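Long-range contacts in putative c-1-tetrahydrofolate synthase, cytoplasmic (Leishmania major, PDB 4A26), which probably catalyses the interconversion of methylenetetrahydrofolate, methenyltetrahydrofolate and formyltetrahydrofolate, acting as dehydrogenase and cyclohydrolase in one-carbon metabolism: residues A[18-26]-A[62-70]; A[229-240]-A[266-277]. All coordinates share one frame; numbering follows the deposited sequence.

Contact 1: residues A[18-26]-A[62-70]; sequences IRSELKDKV and AAEVGMASF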
ATOM      1  N   ILE A  18      -0.492  19.937  19.626  1.00 28.30           N
ATOM      2  CA  ILE A  18      -1.117  18.619  19.600  1.00 27.84           C
ATOM      3  C   ILE A  18      -1.005  17.910  20.951  1.00 28.64           C
ATOM      4  O   ILE A  18      -1.982  17.328  21.425  1.00 28.82           O
ATOM      5  CB  ILE A  18      -0.533  17.734  18.476  1.00 27.10           C
ATOM      6  CG1 ILE A  18      -1.090  18.183  17.122  1.00 26.61           C
ATOM      7  CG2 ILE A  18      -0.871  16.270  18.706  1.00 26.21           C
ATOM      8  CD1 ILE A  18      -0.390  17.579  15.934  1.00 25.64           C
ATOM      9  N   ARG A  19       0.167  17.972  21.579  1.00 29.55           N
ATOM     10  CA  ARG A  19       0.342  17.386  22.913  1.00 30.38           C
ATOM     11  C   ARG A  19      -0.650  17.971  23.914  1.00 31.50           C
ATOM     12  O   ARG A  19      -1.207  17.243  24.738  1.00 31.78           O
ATOM     13  CB  ARG A  19       1.775  17.573  23.421  1.00 31.22           C
ATOM     14  CG  ARG A  19       2.803  16.700  22.707  1.00 30.71           C
ATOM     15  CD  ARG A  19       4.106  16.600  23.492  1.00 32.21           C
ATOM     16  NE  ARG A  19       4.769  17.891  23.656  1.00 34.04           N
ATOM     17  CZ  ARG A  19       5.465  18.518  22.708  1.00 34.94           C
ATOM     18  NH1 ARG A  19       5.594  17.988  21.497  1.00 35.04           N
ATOM     19  NH2 ARG A  19       6.034  19.691  22.963  1.00 36.32           N
ATOM     20  N   SER A  20      -0.876  19.282  23.829  1.00 32.50           N
ATOM     21  CA  SER A  20      -1.860  19.960  24.677  1.00 33.78           C
ATOM     22  C   SER A  20      -3.275  19.451  24.417  1.00 33.77           C
ATOM     23  O   SER A  20      -4.045  19.234  25.351  1.00 34.62           O
ATOM     24  CB  SER A  20      -1.814  21.471  24.449  1.00 34.61           C
ATOM     25  OG  SER A  20      -2.869  22.120  25.135  1.00 35.74           O
ATOM     26  N   GLU A  21      -3.611  19.275  23.142  1.00 33.14           N
ATOM     27  CA  GLU A  21      -4.920  18.755  22.754  1.00 33.21           C
ATOM     28  C   GLU A  21      -5.128  17.327  23.252  1.00 33.35           C
ATOM     29  O   GLU A  21      -6.204  16.998  23.761  1.00 34.38           O
ATOM     30  CB  GLU A  21      -5.083  18.810  21.237  1.00 32.30           C
ATOM     31  CG  GLU A  21      -5.209  20.222  20.703  1.00 32.49           C
ATOM     32  CD  GLU A  21      -4.856  20.340  19.234  1.00 31.66           C
ATOM     33  OE1 GLU A  21      -4.833  19.314  18.517  1.00 30.99           O
ATOM     34  OE2 GLU A  21      -4.603  21.479  18.789  1.00 31.61           O
ATOM     35  N   LEU A  22      -4.104  16.489  23.102  1.00 32.69           N
ATOM     36  CA  LEU A  22      -4.150  15.116  23.604  1.00 32.73           C
ATOM     37  C   LEU A  22      -4.322  15.094  25.117  1.00 33.94           C
ATOM     38  O   LEU A  22      -5.119  14.318  25.646  1.00 34.50           O
ATOM     39  CB  LEU A  22      -2.877  14.353  23.228  1.00 31.87           C
ATOM     40  CG  LEU A  22      -2.706  14.033  21.742  1.00 31.03           C
ATOM     41  CD1 LEU A  22      -1.257  13.681  21.441  1.00 30.50           C
ATOM     42  CD2 LEU A  22      -3.638  12.904  21.322  1.00 31.00           C
ATOM     43  N   LYS A  23      -3.566  15.949  25.804  1.00 34.67           N
ATOM     44  CA  LYS A  23      -3.661  16.074  27.258  1.00 36.07           C
ATOM     45  C   LYS A  23      -5.109  16.310  27.675  1.00 37.04           C
ATOM     46  O   LYS A  23      -5.630  15.610  28.542  1.00 37.78           O
ATOM     47  CB  LYS A  23      -2.769  17.218  27.756  1.00 37.05           C
ATOM     48  CG  LYS A  23      -2.586  17.283  29.269  1.00 38.85           C
ATOM     49  CD  LYS A  23      -2.002  18.627  29.701  1.00 40.70           C
ATOM     50  CE  LYS A  23      -1.848  18.702  31.212  1.00 43.31           C
ATOM     51  NZ  LYS A  23      -1.772  20.106  31.716  1.00 45.85           N
ATOM     52  N   ASP A  24      -5.755  17.286  27.038  1.00 37.28           N
ATOM     53  CA  ASP A  24      -7.158  17.610  27.318  1.00 38.48           C
ATOM     54  C   ASP A  24      -8.097  16.447  27.000  1.00 38.33           C
ATOM     55  O   ASP A  24      -8.971  16.120  27.802  1.00 39.52           O
ATOM     56  CB  ASP A  24      -7.593  18.857  26.536  1.00 38.62           C
ATOM     57  CG  ASP A  24      -7.008  20.146  27.100  1.00 39.41           C
ATOM     58  OD1 ASP A  24      -6.201  20.086  28.050  1.00 39.89           O
ATOM     59  OD2 ASP A  24      -7.362  21.228  26.586  1.00 39.34           O
ATOM     60  N   LYS A  25      -7.914  15.826  25.836  1.00 37.14           N
ATOM     61  CA  LYS A  25      -8.742  14.680  25.434  1.00 37.20           C
ATOM     62  C   LYS A  25      -8.634  13.532  26.436  1.00 37.44           C
ATOM     63  O   LYS A  25      -9.649  13.002  26.890  1.00 38.58           O
ATOM     64  CB  LYS A  25      -8.358  14.188  24.035  1.00 35.91           C
ATOM     65  CG  LYS A  25      -8.817  15.105  22.908  1.00 36.34           C
ATOM     66  CD  LYS A  25      -8.309  14.615  21.562  1.00 36.01           C
ATOM     67  CE  LYS A  25      -8.542  15.639  20.461  1.00 36.19           C
ATOM     68  NZ  LYS A  25      -7.963  15.179  19.163  1.00 35.39           N
ATOM     69  N   VAL A  26      -7.403  13.167  26.782  1.00 36.49           N
ATOM     70  CA  VAL A  26      -7.149  12.142  27.794  1.00 36.77           C
ATOM     71  C   VAL A  26      -7.799  12.490  29.141  1.00 38.48           C
ATOM     72  O   VAL A  26      -8.305  11.609  29.831  1.00 39.30           O
ATOM     73  CB  VAL A  26      -5.631  11.916  27.984  1.00 35.91           C
ATOM     74  CG1 VAL A  26      -5.352  11.066  29.218  1.00 36.54           C
ATOM     75  CG2 VAL A  26      -5.039  11.261  26.744  1.00 34.48           C
ATOM     76  N   ALA A  62       4.476  10.871  26.805  1.00 35.26           N
ATOM     77  CA  ALA A  62       3.310  10.147  27.313  1.00 34.83           C
ATOM     78  C   ALA A  62       2.925  10.596  28.725  1.00 35.73           C
ATOM     79  O   ALA A  62       1.747  10.607  29.076  1.00 35.77           O
ATOM     80  CB  ALA A  62       3.567   8.642  27.289  1.00 34.29           C
ATOM     81  N   ALA A  63       3.917  10.961  29.533  1.00 36.62           N
ATOM     82  CA  ALA A  63       3.661  11.481  30.878  1.00 37.81           C
ATOM     83  C   ALA A  63       3.041  12.888  30.860  1.00 38.34           C
ATOM     84  O   ALA A  63       2.196  13.195  31.701  1.00 39.17           O
ATOM     85  CB  ALA A  63       4.943  11.477  31.700  1.00 38.91           C
ATOM     86  N   GLU A  64       3.462  13.730  29.912  1.00 37.97           N
ATOM     87  CA  GLU A  64       2.908  15.088  29.766  1.00 38.59           C
ATOM     88  C   GLU A  64       1.425  15.095  29.402  1.00 37.56           C
ATOM     89  O   GLU A  64       0.703  16.025  29.760  1.00 38.52           O
ATOM     90  CB  GLU A  64       3.656  15.875  28.692  1.00 38.56           C
ATOM     91  CG  GLU A  64       5.087  16.233  29.044  1.00 40.94           C
ATOM     92  CD  GLU A  64       5.825  16.865  27.875  1.00 42.27           C
ATOM     93  OE1 GLU A  64       5.181  17.602  27.087  1.00 42.75           O
ATOM     94  OE2 GLU A  64       7.043  16.614  27.742  1.00 43.30           O
ATOM     95  N   VAL A  65       0.994  14.066  28.677  1.00 35.75           N
ATOM     96  CA  VAL A  65      -0.388  13.940  28.211  1.00 35.00           C
ATOM     97  C   VAL A  65      -1.276  13.165  29.205  1.00 35.35           C
ATOM     98  O   VAL A  65      -2.494  13.115  29.048  1.00 35.39           O
ATOM     99  CB  VAL A  65      -0.413  13.276  26.802  1.00 33.57           C
ATOM    100  CG1 VAL A  65      -1.799  12.781  26.439  1.00 33.63           C
ATOM    101  CG2 VAL A  65       0.096  14.255  25.755  1.00 32.78           C
ATOM    102  N   GLY A  66      -0.666  12.576  30.230  1.00 35.73           N
ATOM    103  CA  GLY A  66      -1.410  11.854  31.260  1.00 36.44           C
ATOM    104  C   GLY A  66      -1.721  10.410  30.909  1.00 35.56           C
ATOM    105  O   GLY A  66      -2.676   9.833  31.432  1.00 36.15           O
ATOM    106  N   MET A  67      -0.916   9.826  30.024  1.00 34.30           N
ATOM    107  CA  MET A  67      -1.034   8.416  29.678  1.00 33.63           C
ATOM    108  C   MET A  67      -0.225   7.571  30.649  1.00 33.96           C
ATOM    109  O   MET A  67       0.707   8.064  31.287  1.00 34.37           O
ATOM    110  CB  MET A  67      -0.529   8.165  28.258  1.00 32.51           C
ATOM    111  CG  MET A  67      -1.458   8.668  27.180  1.00 32.54           C
ATOM    112  SD  MET A  67      -0.825   8.356  25.523  1.00 32.18           S
ATOM    113  CE  MET A  67      -2.197   8.951  24.532  1.00 31.51           C
ATOM    114  N   ALA A  68      -0.586   6.296  30.752  1.00 33.82           N
ATOM    115  CA  ALA A  68       0.217   5.337  31.500  1.00 34.13           C
ATOM    116  C   ALA A  68       1.370   4.892  30.612  1.00 33.25           C
ATOM    117  O   ALA A  68       1.284   4.970  29.387  1.00 32.55           O
ATOM    118  CB  ALA A  68      -0.623   4.144  31.929  1.00 34.56           C
ATOM    119  N   SER A  69       2.452   4.441  31.231  1.00 33.53           N
ATOM    120  CA  SER A  69       3.639   4.039  30.494  1.00 33.09           C
ATOM    121  C   SER A  69       4.069   2.653  30.948  1.00 33.25           C
ATOM    122  O   SER A  69       4.058   2.365  32.143  1.00 33.89           O
ATOM    123  CB  SER A  69       4.765   5.047  30.732  1.00 33.61           C
ATOM    124  OG  SER A  69       5.429   5.355  29.523  1.00 33.11           O
ATOM    125  N   PHE A  70       4.436   1.798  29.995  1.00 32.71           N
ATOM    126  CA  PHE A  70       4.858   0.439  30.305  1.00 32.95           C
ATOM    127  C   PHE A  70       6.163   0.098  29.605  1.00 32.88           C
ATOM    128  O   PHE A  70       6.169  -0.253  28.428  1.00 32.41           O
ATOM    129  CB  PHE A  70       3.769  -0.559  29.915  1.00 32.75           C
ATOM    130  CG  PHE A  70       2.508  -0.410  30.708  1.00 33.42           C
ATOM    131  CD1 PHE A  70       2.370  -1.024  31.943  1.00 34.37           C
ATOM    132  CD2 PHE A  70       1.456   0.356  30.222  1.00 33.69           C
ATOM    133  CE1 PHE A  70       1.204  -0.881  32.679  1.00 34.89           C
ATOM    134  CE2 PHE A  70       0.289   0.502  30.949  1.00 34.30           C
ATOM    135  CZ  PHE A  70       0.164  -0.116  32.180  1.00 35.06           C
TER
HETATM  136  O   HOH W   1      -4.158  14.716  30.506  1.00 24.50           O
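E64 meets R19 where the end of helix 49-64 comes against the long helix 11-32 of the catalytic domain, in the last turn of a helix that a Schellman motif closes before strand 68-74. The extended E64 chain brings OE1 to R19 NE at 3.5 Å, a weak salt bridge that is bent at the hydrogen (135°), with the carboxylate and guanidinium planes almost perpendicular. K23 lays its chain from CG to CE alongside the E64 carbonyl oxygen, CG 3.6 Å from E64 O, and only its end leads away.

V65 is the main apolar element. Its CG1 is anti to the backbone N (chi1 164°), which directs that methyl to L22 CB at 3.7 Å and, where the two valines cross nearly at a right angle, to V26 CG2 at 3.6 Å. A water donates to both V65 O and K23 O, linking the two main chains.

G66 turns the chain at positive phi. M67 N returns to A62 O, and G66 N makes a weaker bond to A63 O. M67 then extends its thioether chain toward helix 279-297, where its side chain and that of L22 both touch L286. Its terminal methyl, CE, lies 4.3 Å from V26 CG2.

Contact 2: residues A[229-240]-A[266-277]; sequences IKEGAAVVDVGT and RAAWISPVPGGV
The guanidinium of R266 has the backbone of I229 and K230 along its edge, with K230 CA in its plane and I229 O close to it. NH1 is directed at I229 O in a bent, weak bond whose exact length is doubtful. Over one face stands E231 OE1, 4.5 Å from NH2; it lies well away from the plane, so the attraction is one of charge without a directed N-H. The side chains of D237 and V273 cross at about a right angle, D237 CG 3.9 Å from V273 CG2, while the two carboxylate oxygens accept bonds from the backbone N atoms of D257 and V258.

A type II turn from K230 to A233 brings G232 N to R266 O, and A233 O then accepts from both A268 N and W269 N. From here the chains run parallel as neighbouring strands, 234-237 and 269-271, of the Rossmann-type NAD(P)-binding domain, their axes 4.6 Å apart and only 2° from alignment. The ladder continues with V235 N to W269 O (2.9 Å) and S271 N to V235 O (3.0 Å). A234 CB and W269 CB meet on one face of the sheet, the W269 side chain also touching C159 of helix 147-159. On the opposite face of the sheet, I270 CG1 lies 4.0 Å from V235 CB, and the isoleucine also packs on F260 and A263.

At the C-terminal end a side chain takes over as acceptor. With chi1 at 69°, S271 OG sits between its own backbone N and carbonyl carbon and receives D237 N at 3.1 Å. Farther on, V273, just before the cis peptide to P274, touches T240 CG2 with its CG1, and V238 CG1 meets V277 CG1 at 3.9 Å beside T148.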
ATOM      1  N   ILE A 229      12.311  23.534  -7.065  1.00 30.92           N
ATOM      2  CA  ILE A 229      11.036  23.669  -6.373  1.00 30.19           C
ATOM      3  C   ILE A 229      10.163  24.662  -7.128  1.00 30.82           C
ATOM      4  O   ILE A 229      10.623  25.744  -7.481  1.00 32.20           O
ATOM      5  CB  ILE A 229      11.228  24.166  -4.911  1.00 30.54           C
ATOM      6  CG1 ILE A 229      12.282  23.324  -4.175  1.00 30.21           C
ATOM      7  CG2 ILE A 229       9.905  24.153  -4.159  1.00 29.69           C
ATOM      8  CD1 ILE A 229      12.187  21.833  -4.421  1.00 28.04           C
ATOM      9  N   LYS A 230       8.913  24.285  -7.378  1.00 30.13           N
ATOM     10  CA  LYS A 230       7.967  25.157  -8.061  1.00 31.03           C
ATOM     11  C   LYS A 230       7.671  26.375  -7.199  1.00 32.33           C
ATOM     12  O   LYS A 230       7.474  26.262  -5.987  1.00 32.16           O
ATOM     13  CB  LYS A 230       6.671  24.403  -8.353  1.00 30.36           C
ATOM     14  CG  LYS A 230       5.603  25.187  -9.115  1.00 31.82           C
ATOM     15  CD  LYS A 230       4.265  24.448  -9.060  1.00 32.11           C
ATOM     16  CE  LYS A 230       3.175  25.171  -9.839  1.00 33.61           C
ATOM     17  NZ  LYS A 230       1.867  24.466  -9.720  1.00 33.42           N
ATOM     18  N   GLU A 231       7.628  27.539  -7.838  1.00 33.94           N
ATOM     19  CA  GLU A 231       7.378  28.799  -7.145  1.00 35.53           C
ATOM     20  C   GLU A 231       6.010  28.758  -6.453  1.00 35.07           C
ATOM     21  O   GLU A 231       4.980  28.671  -7.117  1.00 35.04           O
ATOM     22  CB  GLU A 231       7.455  29.956  -8.144  1.00 37.44           C
ATOM     23  CG  GLU A 231       7.805  31.297  -7.546  1.00 40.14           C
ATOM     24  CD  GLU A 231       8.130  32.329  -8.608  1.00 42.95           C
ATOM     25  OE1 GLU A 231       8.891  31.998  -9.543  1.00 43.40           O
ATOM     26  OE2 GLU A 231       7.620  33.468  -8.518  1.00 45.42           O
ATOM     27  N   GLY A 232       6.019  28.796  -5.121  1.00 34.99           N
ATOM     28  CA  GLY A 232       4.798  28.733  -4.308  1.00 34.76           C
ATOM     29  C   GLY A 232       4.531  27.368  -3.687  1.00 32.81           C
ATOM     30  O   GLY A 232       3.516  27.175  -3.015  1.00 32.67           O
ATOM     31  N   ALA A 233       5.446  26.424  -3.899  1.00 31.36           N
ATOM     32  CA  ALA A 233       5.269  25.047  -3.433  1.00 29.69           C
ATOM     33  C   ALA A 233       5.395  24.932  -1.921  1.00 29.52           C
ATOM     34  O   ALA A 233       5.874  25.852  -1.252  1.00 30.83           O
ATOM     35  CB  ALA A 233       6.287  24.129  -4.103  1.00 28.80           C
ATOM     36  N   ALA A 234       4.951  23.795  -1.395  1.00 28.15           N
ATOM     37  CA  ALA A 234       5.127  23.460   0.010  1.00 27.84           C
ATOM     38  C   ALA A 234       6.145  22.338   0.075  1.00 26.97           C
ATOM     39  O   ALA A 234       5.967  21.301  -0.570  1.00 25.94           O
ATOM     40  CB  ALA A 234       3.814  23.020   0.625  1.00 27.46           C
ATOM     41  N   VAL A 235       7.211  22.546   0.844  1.00 27.58           N
ATOM     42  CA  VAL A 235       8.287  21.568   0.944  1.00 27.18           C
ATOM     43  C   VAL A 235       8.440  21.053   2.373  1.00 27.29           C
ATOM     44  O   VAL A 235       8.672  21.835   3.294  1.00 27.80           O
ATOM     45  CB  VAL A 235       9.628  22.171   0.482  1.00 28.17           C
ATOM     46  CG1 VAL A 235      10.735  21.112   0.534  1.00 27.94           C
ATOM     47  CG2 VAL A 235       9.497  22.740  -0.919  1.00 27.85           C
ATOM     48  N   VAL A 236       8.314  19.736   2.550  1.00 26.71           N
ATOM     49  CA  VAL A 236       8.557  19.108   3.853  1.00 26.94           C
ATOM     50  C   VAL A 236       9.835  18.271   3.820  1.00 27.33           C
ATOM     51  O   VAL A 236       9.912  17.266   3.115  1.00 26.94           O
ATOM     52  CB  VAL A 236       7.379  18.230   4.314  1.00 26.09           C
ATOM     53  CG1 VAL A 236       7.598  17.786   5.755  1.00 26.49           C
ATOM     54  CG2 VAL A 236       6.072  18.990   4.195  1.00 25.74           C
ATOM     55  N   ASP A 237      10.828  18.700   4.593  1.00 28.60           N
ATOM     56  CA  ASP A 237      12.123  18.038   4.644  1.00 29.54           C
ATOM     57  C   ASP A 237      12.124  17.015   5.775  1.00 29.75           C
ATOM     58  O   ASP A 237      12.196  17.373   6.941  1.00 30.26           O
ATOM     59  CB  ASP A 237      13.225  19.085   4.862  1.00 31.22           C
ATOM     60  CG  ASP A 237      14.618  18.560   4.557  1.00 32.38           C
ATOM     61  OD1 ASP A 237      14.842  17.331   4.573  1.00 32.75           O
ATOM     62  OD2 ASP A 237      15.503  19.394   4.291  1.00 33.78           O
ATOM     63  N   VAL A 238      12.038  15.739   5.415  1.00 29.82           N
ATOM     64  CA  VAL A 238      12.026  14.649   6.394  1.00 30.37           C
ATOM     65  C   VAL A 238      13.409  13.993   6.543  1.00 32.08           C
ATOM     66  O   VAL A 238      13.674  13.295   7.526  1.00 32.77           O
ATOM     67  CB  VAL A 238      10.976  13.570   6.026  1.00 29.32           C
ATOM     68  CG1 VAL A 238      10.682  12.688   7.228  1.00 29.77           C
ATOM     69  CG2 VAL A 238       9.690  14.217   5.543  1.00 28.03           C
ATOM     70  N   GLY A 239      14.288  14.219   5.573  1.00 33.16           N
ATOM     71  CA  GLY A 239      15.654  13.718   5.652  1.00 35.18           C
ATOM     72  C   GLY A 239      16.445  14.357   6.777  1.00 36.90           C
ATOM     73  O   GLY A 239      16.269  15.531   7.077  1.00 36.90           O
ATOM     74  N   THR A 240      17.318  13.568   7.397  1.00 38.96           N
ATOM     75  CA  THR A 240      18.165  14.028   8.498  1.00 41.09           C
ATOM     76  C   THR A 240      19.496  13.287   8.469  1.00 43.69           C
ATOM     77  O   THR A 240      19.521  12.059   8.549  1.00 43.88           O
ATOM     78  CB  THR A 240      17.500  13.769   9.857  1.00 40.70           C
ATOM     79  OG1 THR A 240      16.932  12.450   9.870  1.00 39.93           O
ATOM     80  CG2 THR A 240      16.413  14.797  10.125  1.00 39.28           C
ATOM     81  N   ARG A 266      11.858  30.539  -3.245  1.00 38.10           N
ATOM     82  CA  ARG A 266      10.854  30.066  -4.209  1.00 36.27           C
ATOM     83  C   ARG A 266       9.599  29.463  -3.573  1.00 34.47           C
ATOM     84  O   ARG A 266       8.497  29.666  -4.075  1.00 34.17           O
ATOM     85  CB  ARG A 266      11.485  29.046  -5.159  1.00 35.12           C
ATOM     86  CG  ARG A 266      12.100  29.661  -6.398  1.00 36.36           C
ATOM     87  CD  ARG A 266      12.784  28.616  -7.248  1.00 35.57           C
ATOM     88  NE  ARG A 266      12.712  28.943  -8.672  1.00 36.79           N
ATOM     89  CZ  ARG A 266      11.790  28.489  -9.525  1.00 36.28           C
ATOM     90  NH1 ARG A 266      10.824  27.671  -9.129  1.00 34.63           N
ATOM     91  NH2 ARG A 266      11.837  28.859 -10.799  1.00 37.89           N
ATOM     92  N   ALA A 267       9.765  28.719  -2.482  1.00 33.41           N
ATOM     93  CA  ALA A 267       8.639  28.063  -1.810  1.00 31.92           C
ATOM     94  C   ALA A 267       7.732  29.061  -1.093  1.00 33.21           C
ATOM     95  O   ALA A 267       8.150  30.168  -0.760  1.00 35.16           O
ATOM     96  CB  ALA A 267       9.151  27.022  -0.817  1.00 30.73           C
ATOM     97  N   ALA A 268       6.484  28.656  -0.871  1.00 32.42           N
ATOM     98  CA  ALA A 268       5.556  29.403  -0.023  1.00 33.73           C
ATOM     99  C   ALA A 268       5.616  28.876   1.410  1.00 33.45           C
ATOM    100  O   ALA A 268       5.523  29.649   2.368  1.00 35.16           O
ATOM    101  CB  ALA A 268       4.138  29.300  -0.565  1.00 33.45           C
ATOM    102  N   TRP A 269       5.756  27.558   1.548  1.00 31.50           N
ATOM    103  CA  TRP A 269       5.906  26.919   2.849  1.00 31.16           C
ATOM    104  C   TRP A 269       7.058  25.919   2.825  1.00 29.87           C
ATOM    105  O   TRP A 269       7.281  25.241   1.823  1.00 28.75           O
ATOM    106  CB  TRP A 269       4.618  26.196   3.239  1.00 30.37           C
ATOM    107  CG  TRP A 269       3.486  27.107   3.558  1.00 33.10           C
ATOM    108  CD1 TRP A 269       2.568  27.618   2.683  1.00 34.57           C
ATOM    109  CD2 TRP A 269       3.136  27.617   4.854  1.00 35.31           C
ATOM    110  NE1 TRP A 269       1.670  28.417   3.358  1.00 36.83           N
ATOM    111  CE2 TRP A 269       1.995  28.432   4.688  1.00 36.76           C
ATOM    112  CE3 TRP A 269       3.678  27.467   6.137  1.00 35.91           C
ATOM    113  CZ2 TRP A 269       1.387  29.095   5.755  1.00 39.37           C
ATOM    114  CZ3 TRP A 269       3.069  28.126   7.202  1.00 38.11           C
ATOM    115  CH2 TRP A 269       1.936  28.932   7.002  1.00 39.55           C
ATOM    116  N   ILE A 270       7.777  25.828   3.939  1.00 30.31           N
ATOM    117  CA  ILE A 270       8.872  24.876   4.079  1.00 29.62           C
ATOM    118  C   ILE A 270       9.063  24.500   5.552  1.00 30.19           C
ATOM    119  O   ILE A 270       8.761  25.292   6.442  1.00 31.42           O
ATOM    120  CB  ILE A 270      10.176  25.450   3.473  1.00 30.69           C
ATOM    121  CG1 ILE A 270      11.277  24.395   3.424  1.00 29.99           C
ATOM    122  CG2 ILE A 270      10.648  26.659   4.255  1.00 33.14           C
ATOM    123  CD1 ILE A 270      12.316  24.683   2.368  1.00 30.58           C
ATOM    124  N   SER A 271       9.529  23.279   5.807  1.00 29.57           N
ATOM    125  CA  SER A 271       9.861  22.839   7.164  1.00 30.22           C
ATOM    126  C   SER A 271      11.355  22.546   7.237  1.00 31.16           C
ATOM    127  O   SER A 271      11.845  21.654   6.543  1.00 30.41           O
ATOM    128  CB  SER A 271       9.079  21.585   7.537  1.00 28.69           C
ATOM    129  OG  SER A 271       9.524  20.480   6.771  1.00 28.63           O
ATOM    130  N   PRO A 272      12.086  23.282   8.084  1.00 33.21           N
ATOM    131  CA  PRO A 272      13.531  23.133   8.131  1.00 34.81           C
ATOM    132  C   PRO A 272      13.975  21.917   8.942  1.00 34.85           C
ATOM    133  O   PRO A 272      13.197  21.389   9.733  1.00 33.99           O
ATOM    134  CB  PRO A 272      13.967  24.408   8.840  1.00 37.20           C
ATOM    135  CG  PRO A 272      12.861  24.665   9.808  1.00 36.85           C
ATOM    136  CD  PRO A 272      11.600  24.177   9.150  1.00 34.42           C
ATOM    137  N   VAL A 273      15.216  21.483   8.738  1.00 36.14           N
ATOM    138  CA  VAL A 273      15.851  20.507   9.616  1.00 36.93           C
ATOM    139  C   VAL A 273      16.976  21.215  10.368  1.00 40.16           C
ATOM    140  O   VAL A 273      17.879  21.753   9.740  1.00 41.41           O
ATOM    141  CB  VAL A 273      16.416  19.307   8.834  1.00 36.32           C
ATOM    142  CG1 VAL A 273      17.406  18.521   9.694  1.00 37.54           C
ATOM    143  CG2 VAL A 273      15.287  18.411   8.354  1.00 33.28           C
ATOM    144  N   PRO A 274      16.912  21.245  11.713  1.00 41.87           N
ATOM    145  CA  PRO A 274      15.870  20.705  12.592  1.00 41.06           C
ATOM    146  C   PRO A 274      14.574  21.513  12.527  1.00 40.72           C
ATOM    147  O   PRO A 274      14.586  22.660  12.083  1.00 41.70           O
ATOM    148  CB  PRO A 274      16.496  20.828  13.980  1.00 43.29           C
ATOM    149  CG  PRO A 274      17.401  22.002  13.869  1.00 45.51           C
ATOM    150  CD  PRO A 274      17.961  21.941  12.480  1.00 44.88           C
ATOM    151  N   GLY A 275      13.478  20.914  12.987  1.00 40.11           N
ATOM    152  CA  GLY A 275      12.138  21.504  12.863  1.00 39.81           C
ATOM    153  C   GLY A 275      11.245  20.660  11.968  1.00 38.19           C
ATOM    154  O   GLY A 275      10.013  20.784  11.996  1.00 37.32           O
ATOM    155  N   GLY A 276      11.877  19.813  11.154  1.00 38.31           N
ATOM    156  CA  GLY A 276      11.169  18.832  10.337  1.00 36.94           C
ATOM    157  C   GLY A 276      10.856  17.618  11.194  1.00 36.80           C
ATOM    158  O   GLY A 276      11.755  17.074  11.845  1.00 37.98           O
ATOM    159  N   VAL A 277       9.584  17.211  11.208  1.00 35.64           N
ATOM    160  CA  VAL A 277       9.111  16.066  11.995  1.00 35.19           C
ATOM    161  C   VAL A 277       9.692  16.080  13.423  1.00 36.22           C
ATOM    162  O   VAL A 277       9.639  17.122  14.083  1.00 37.51           O
ATOM    163  CB  VAL A 277       9.349  14.745  11.233  1.00 34.65           C
ATOM    164  CG1 VAL A 277       8.688  14.826   9.857  1.00 34.01           C
ATOM    165  CG2 VAL A 277      10.836  14.433  11.092  1.00 35.79           C
TER

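From the N terminus, strand 7-8 comes first and takes the place next to 269-271 in the sheet of contact 2; helix 11-32 follows and carries the first half of contact 1. Contact 1 closes a loop of 35 residues holding strand 39-45 and most of helix 49-64. Contact 2 comes later, in series, and closes 25 residues that include the hairpin 241-243/253-255 and helix 260-263. The two loops neither nest nor cross, and the contact centres lie 28 Å apart. Two helices relate them: 147-159 touches I18 as well as V238, W269 and V277, while 279-297, following directly on contact 2, returns to cover L22 and M67.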